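Local coordinates for protein putative esterase (Sulfolobus solfataricus P2, PDB 2RAU) that probably acts as a lipase or related esterase of the alpha/beta-hydrolase clan and binds calcium, at residues V53-G58 against Y147-S152; S141-I146 against D169-I174. All blocks are in the same frame, centred on the assembly; numbering follows the deposited sequence.

Contact 1: residues V53-G58 against Y147-S152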
loop_
_atom_site.group_PDB
_atom_site.type_symbol
_atom_site.label_atom_id
_atom_site.label_comp_id
_atom_site.label_asym_id
_atom_site.label_seq_id
_atom_site.Cartn_x
_atom_site.Cartn_y
_atom_site.Cartn_z
ATOM N N VAL A 53 8.089 -12.793 -1.250
ATOM C CA VAL A 53 6.982 -12.064 -0.638
ATOM C C VAL A 53 6.630 -10.912 -1.542
ATOM O O VAL A 53 7.505 -10.120 -1.854
ATOM C CB VAL A 53 7.359 -11.481 0.743
ATOM C CG1 VAL A 53 6.169 -10.826 1.336
ATOM C CG2 VAL A 53 7.913 -12.616 1.657
ATOM N N LEU A 54 5.365 -10.815 -1.941
ATOM C CA LEU A 54 4.876 -9.677 -2.715
ATOM C C LEU A 54 3.942 -8.859 -1.812
ATOM O O LEU A 54 2.986 -9.393 -1.204
ATOM C CB LEU A 54 4.127 -10.119 -3.986
ATOM C CG LEU A 54 3.290 -9.077 -4.751
ATOM C CD1 LEU A 54 4.239 -7.964 -5.301
ATOM C CD2 LEU A 54 2.451 -9.759 -5.828
ATOM N N ILE A 55 4.208 -7.563 -1.747
ATOM C CA ILE A 55 3.381 -6.633 -0.951
ATOM C C ILE A 55 2.613 -5.683 -1.842
ATOM O O ILE A 55 3.180 -4.966 -2.634
ATOM C CB ILE A 55 4.241 -5.883 0.116
ATOM C CG1 ILE A 55 5.135 -6.914 0.862
ATOM C CG2 ILE A 55 3.310 -5.062 1.097
ATOM C CD1 ILE A 55 5.925 -6.409 2.059
ATOM N N LEU A 56 1.298 -5.722 -1.699
ATOM C CA LEU A 56 0.365 -4.892 -2.432
ATOM C C LEU A 56 0.088 -3.585 -1.681
ATOM O O LEU A 56 -0.394 -3.610 -0.554
ATOM C CB LEU A 56 -0.920 -5.685 -2.648
ATOM C CG LEU A 56 -0.857 -7.018 -3.442
ATOM C CD1 LEU A 56 -2.235 -7.594 -3.670
ATOM C CD2 LEU A 56 -0.058 -6.845 -4.780
ATOM N N PRO A 57 0.435 -2.440 -2.278
ATOM C CA PRO A 57 0.132 -1.200 -1.587
ATOM C C PRO A 57 -1.346 -0.890 -1.488
ATOM O O PRO A 57 -2.144 -1.469 -2.194
ATOM C CB PRO A 57 0.805 -0.133 -2.456
ATOM C CG PRO A 57 1.812 -0.922 -3.306
ATOM C CD PRO A 57 1.160 -2.210 -3.542
ATOM N N GLY A 58 -1.658 0.116 -0.650
ATOM C CA GLY A 58 -3.018 0.571 -0.414
ATOM C C GLY A 58 -3.326 1.768 -1.292
ATOM O O GLY A 58 -2.599 2.050 -2.215
ATOM N N TYR A 147 4.290 -15.786 -0.849
ATOM C CA TYR A 147 3.661 -15.110 0.267
ATOM C C TYR A 147 3.142 -13.799 -0.278
ATOM O O TYR A 147 3.854 -13.071 -0.960
ATOM C CB TYR A 147 4.636 -14.868 1.401
ATOM C CG TYR A 147 5.151 -16.112 2.036
ATOM C CD1 TYR A 147 4.318 -16.902 2.792
ATOM C CD2 TYR A 147 6.466 -16.499 1.884
ATOM C CE1 TYR A 147 4.769 -18.039 3.374
ATOM C CE2 TYR A 147 6.934 -17.626 2.468
ATOM C CZ TYR A 147 6.078 -18.412 3.225
ATOM O OH TYR A 147 6.525 -19.568 3.841
ATOM N N LEU A 148 1.881 -13.515 0.007
ATOM C CA LEU A 148 1.239 -12.310 -0.505
ATOM C C LEU A 148 0.757 -11.465 0.684
ATOM O O LEU A 148 -0.054 -11.907 1.501
ATOM C CB LEU A 148 0.040 -12.667 -1.381
ATOM C CG LEU A 148 -0.686 -11.509 -2.070
ATOM C CD1 LEU A 148 0.289 -10.807 -2.977
ATOM C CD2 LEU A 148 -1.888 -12.014 -2.823
ATOM N N ALA A 149 1.241 -10.234 0.733
ATOM C CA ALA A 149 0.905 -9.292 1.791
ATOM C C ALA A 149 0.194 -8.143 1.161
ATOM O O ALA A 149 0.410 -7.814 -0.022
ATOM C CB ALA A 149 2.157 -8.828 2.524
ATOM N N GLY A 150 -0.633 -7.485 1.953
ATOM C CA GLY A 150 -1.415 -6.353 1.514
ATOM C C GLY A 150 -1.608 -5.315 2.601
ATOM O O GLY A 150 -1.900 -5.667 3.743
ATOM N N GLU A 151 -1.415 -4.039 2.244
ATOM C CA GLU A 151 -1.649 -2.926 3.176
ATOM C C GLU A 151 -2.928 -2.205 2.828
ATOM O O GLU A 151 -3.061 -1.683 1.738
ATOM C CB GLU A 151 -0.478 -1.926 3.106
ATOM C CG GLU A 151 0.872 -2.545 3.387
ATOM C CD GLU A 151 2.023 -1.556 3.460
ATOM O OE1 GLU A 151 1.825 -0.344 3.133
ATOM O OE2 GLU A 151 3.132 -1.986 3.848
ATOM N N SER A 152 -3.870 -2.160 3.773
ATOM C CA SER A 152 -5.108 -1.399 3.613
ATOM C C SER A 152 -5.905 -1.950 2.374
ATOM O O SER A 152 -6.193 -3.139 2.345
ATOM C CB SER A 152 -4.739 0.097 3.536
ATOM O OG SER A 152 -5.857 0.891 3.791
HETATM O O HOH W 1 0.583 0.892 1.099
#

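Contact 2: residues S141-I146 against D169-I174. With CA (calcium ion), chain C; EDO (1,2-ethanediol), chain E.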
loop_
_atom_site.group_PDB
_atom_site.type_symbol
_atom_site.label_atom_id
_atom_site.label_comp_id
_atom_site.label_asym_id
_atom_site.label_seq_id
_atom_site.Cartn_x
_atom_site.Cartn_y
_atom_site.Cartn_z
ATOM N N SER A 141 12.238 -15.634 -8.723
ATOM C CA SER A 141 12.552 -16.191 -7.410
ATOM C C SER A 141 12.673 -17.695 -7.395
ATOM O O SER A 141 13.217 -18.296 -6.461
ATOM C CB SER A 141 11.420 -15.848 -6.482
ATOM O OG SER A 141 10.265 -16.543 -6.820
ATOM N N GLY A 142 12.132 -18.334 -8.422
ATOM C CA GLY A 142 12.052 -19.755 -8.444
ATOM C C GLY A 142 10.968 -20.385 -7.602
ATOM O O GLY A 142 10.926 -21.570 -7.543
ATOM N N GLN A 143 10.052 -19.633 -7.005
ATOM C CA GLN A 143 9.021 -20.194 -6.150
ATOM C C GLN A 143 7.801 -20.546 -6.999
ATOM O O GLN A 143 7.475 -19.823 -7.910
ATOM C CB GLN A 143 8.688 -19.162 -5.085
ATOM C CG GLN A 143 9.814 -18.895 -4.068
ATOM C CD GLN A 143 10.112 -20.126 -3.256
ATOM O OE1 GLN A 143 9.216 -20.733 -2.699
ATOM N NE2 GLN A 143 11.347 -20.538 -3.259
ATOM N N GLU A 144 7.173 -21.685 -6.748
ATOM C CA GLU A 144 5.890 -22.053 -7.407
ATOM C C GLU A 144 4.723 -21.261 -6.808
ATOM O O GLU A 144 3.779 -20.901 -7.495
ATOM C CB GLU A 144 5.595 -23.527 -7.270
ATOM C CG GLU A 144 6.372 -24.381 -8.213
ATOM C CD GLU A 144 7.863 -24.169 -8.073
ATOM O OE1 GLU A 144 8.402 -24.565 -7.041
ATOM O OE2 GLU A 144 8.512 -23.595 -8.971
ATOM N N ARG A 145 4.820 -20.966 -5.520
ATOM C CA ARG A 145 3.800 -20.179 -4.840
ATOM C C ARG A 145 4.509 -19.152 -3.978
ATOM O O ARG A 145 5.645 -19.354 -3.553
ATOM C CB ARG A 145 2.893 -21.060 -3.978
ATOM C CG ARG A 145 2.155 -22.168 -4.743
ATOM C CD ARG A 145 1.456 -23.098 -3.785
ATOM N NE ARG A 145 0.092 -22.694 -3.462
ATOM C CZ ARG A 145 -0.602 -23.178 -2.430
ATOM N NH1 ARG A 145 -0.054 -24.051 -1.592
ATOM N NH2 ARG A 145 -1.845 -22.788 -2.226
ATOM N N ILE A 146 3.826 -18.051 -3.719
ATOM C CA ILE A 146 4.418 -16.954 -2.959
ATOM C C ILE A 146 3.613 -16.556 -1.708
ATOM O O ILE A 146 2.448 -16.947 -1.510
ATOM C CB ILE A 146 4.637 -15.715 -3.872
ATOM C CG1 ILE A 146 3.304 -15.063 -4.233
ATOM C CG2 ILE A 146 5.421 -16.034 -5.206
ATOM C CD1 ILE A 146 3.479 -13.774 -5.020
ATOM N N ASP A 169 -0.918 -20.096 -7.014
ATOM C CA ASP A 169 -0.043 -18.938 -6.801
ATOM C C ASP A 169 0.347 -18.576 -5.354
ATOM O O ASP A 169 1.409 -18.006 -5.166
ATOM C CB ASP A 169 -0.701 -17.690 -7.398
ATOM C CG ASP A 169 -0.740 -17.694 -8.915
ATOM O OD1 ASP A 169 -0.112 -18.583 -9.560
ATOM O OD2 ASP A 169 -1.403 -16.764 -9.463
ATOM N N ILE A 170 -0.496 -18.876 -4.355
ATOM C CA ILE A 170 -0.354 -18.280 -3.002
ATOM C C ILE A 170 -0.264 -19.308 -1.901
ATOM O O ILE A 170 -1.132 -20.158 -1.799
ATOM C CB ILE A 170 -1.580 -17.360 -2.670
ATOM C CG1 ILE A 170 -1.865 -16.365 -3.814
ATOM C CG2 ILE A 170 -1.417 -16.605 -1.283
ATOM C CD1 ILE A 170 -0.674 -15.437 -4.246
ATOM N N LYS A 171 0.778 -19.222 -1.079
ATOM C CA LYS A 171 0.958 -20.182 -0.019
ATOM C C LYS A 171 0.797 -19.576 1.379
ATOM O O LYS A 171 0.814 -20.291 2.377
ATOM C CB LYS A 171 2.320 -20.863 -0.159
ATOM C CG LYS A 171 3.487 -19.950 0.010
ATOM C CD LYS A 171 4.824 -20.603 -0.244
ATOM C CE LYS A 171 5.895 -19.545 -0.334
ATOM N NZ LYS A 171 7.203 -20.055 -0.781
ATOM N N GLY A 172 0.614 -18.256 1.454
ATOM C CA GLY A 172 0.437 -17.583 2.722
ATOM C C GLY A 172 -0.045 -16.171 2.493
ATOM O O GLY A 172 0.352 -15.522 1.515
ATOM N N LEU A 173 -0.909 -15.705 3.391
ATOM C CA LEU A 173 -1.458 -14.341 3.327
ATOM C C LEU A 173 -1.092 -13.536 4.571
ATOM O O LEU A 173 -1.174 -14.024 5.685
ATOM C CB LEU A 173 -2.973 -14.361 3.140
ATOM C CG LEU A 173 -3.494 -14.646 1.733
ATOM C CD1 LEU A 173 -4.940 -15.178 1.797
ATOM C CD2 LEU A 173 -3.380 -13.429 0.827
ATOM N N ILE A 174 -0.624 -12.311 4.345
ATOM C CA ILE A 174 -0.288 -11.381 5.419
ATOM C C ILE A 174 -1.096 -10.097 5.207
ATOM O O ILE A 174 -0.822 -9.323 4.288
ATOM C CB ILE A 174 1.205 -11.025 5.417
ATOM C CG1 ILE A 174 2.074 -12.295 5.554
ATOM C CG2 ILE A 174 1.531 -9.933 6.508
ATOM C CD1 ILE A 174 3.503 -12.114 5.016
HETATM CA CA CA C . 10.601 -23.793 -8.330
HETATM C C1 EDO E . 10.957 -24.067 -4.378
HETATM O O1 EDO E . 9.638 -24.112 -3.833
HETATM C C2 EDO E . 10.654 -24.087 -5.837
HETATM O O2 EDO E . 11.748 -23.927 -6.733
HETATM O O HOH W 2 10.848 -26.291 -8.398
HETATM O O HOH W 3 10.647 -22.606 -10.705
#

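Contact 1: residues V53-G58 against Y147-S152
Leu54 O accepts a hydrogen bond from Ala149 N at 2.7 Å, almost straight (178°), and the CA-H of Leu148 leans on the same oxygen. The two strands run parallel in the central sheet of an alpha/beta hydrolase, and residues 150-152 lead into what is probably the nucleophile elbow, with Ser152 as the likely nucleophile, hydrogen-bonded to His329. The ladder continues with Leu54 N to Tyr147 O, Leu56 N to Ala149 O, where the donor stands 30° off the carbonyl plane, and Glu151 N to Leu56 O. On the face turned to helix 123-141, Leu54 and Leu148 lie side by side and point the same way; with CG of Leu148 anti to its backbone N (chi1 -176°), the methyl CD1 swings to 3.7 Å from Leu54 CD2. The Leu56 side chain slants across that of Leu148, its CG 4.0 Å from Leu148 CD1. On the other face Ile55 CG1 rests against Ala149 CB at 3.9 Å, while Val53 CG2 touches Tyr147 CB. Past the last bridge Gly58 CA comes within 3.1 Å of Glu151 O, where a side chain on Gly58 would collide. The extended Glu151 side chain passes Ile55 CG2 and reaches a water that donates to its OE1 at 2.7 Å and accepts from Gly58 N at 2.9 Å.

Contact 2: residues S141-I146 against D169-I174
Lys171 stretches its side chain along the backbone of Arg145 and Ile146. Its CG sits between the backbone N and carbonyl carbon (chi1 65°); the chain beyond is extended, laying CE 3.2 Å from Arg145 O. Its NZ makes a weak hydrogen bond to that oxygen, meets Gln143 OE1 at 2.9 Å where the two side chains cross at about a right angle, and forms a salt bridge with Asp51. Shortened to an alanine, this residue would probably leave Asp51 without its charged mate and Arg145 O without the weak bond from NZ. In one of its two conformers Arg145, bent at chi3 (90°), sets one guanidinium face over Lys171 CA, while NH2 hydrogen-bonds to Trp166 O. Ile146 CG1 and Ile170 CD1 meet obliquely at 4.0 Å. In the backbone, Ile146 N donates to Asp169 O at 2.8 Å and Lys171 N to Ile146 O at 2.9 Å. Gly142 O and Glu144 OE2, at 2.2 Å, bind calcium, with OE1 a longer, less certain ligand. Strand 146-151, helix 153-169 and strand 170-176 form a beta-alpha-beta crossover of the alpha/beta-hydrolase sheet, its strands first pairing here; Asp169 hydrogen-bonds Tyr161 OH and salt-bridges Lys131 and Lys138 of helix 123-141.

Contacts 1 and 2 have centres about 12 Å apart and meet on strand 146-151, whose first residue pairs with Ile170 in contact 2 and whose residues 147-151 run beside 53-56 in contact 1. Backbone pairing carries one into the other: Leu148 N lies 2.9 Å from Gly172 O, and Leu148 O is 2.9 Å from Ile174 N, both probable hydrogen bonds. Side chains meet too, with Tyr147 CE2 3.6 Å from Lys171 CE. The strand leads from the calcium loop at its start to the probable active site at its end, where the Ser152 side chain lies about 3 Å from a bound di(hydroxyethyl)ether. This calcium lies 32.0 Å from Ser152 OG, far from the presumed nucleophile.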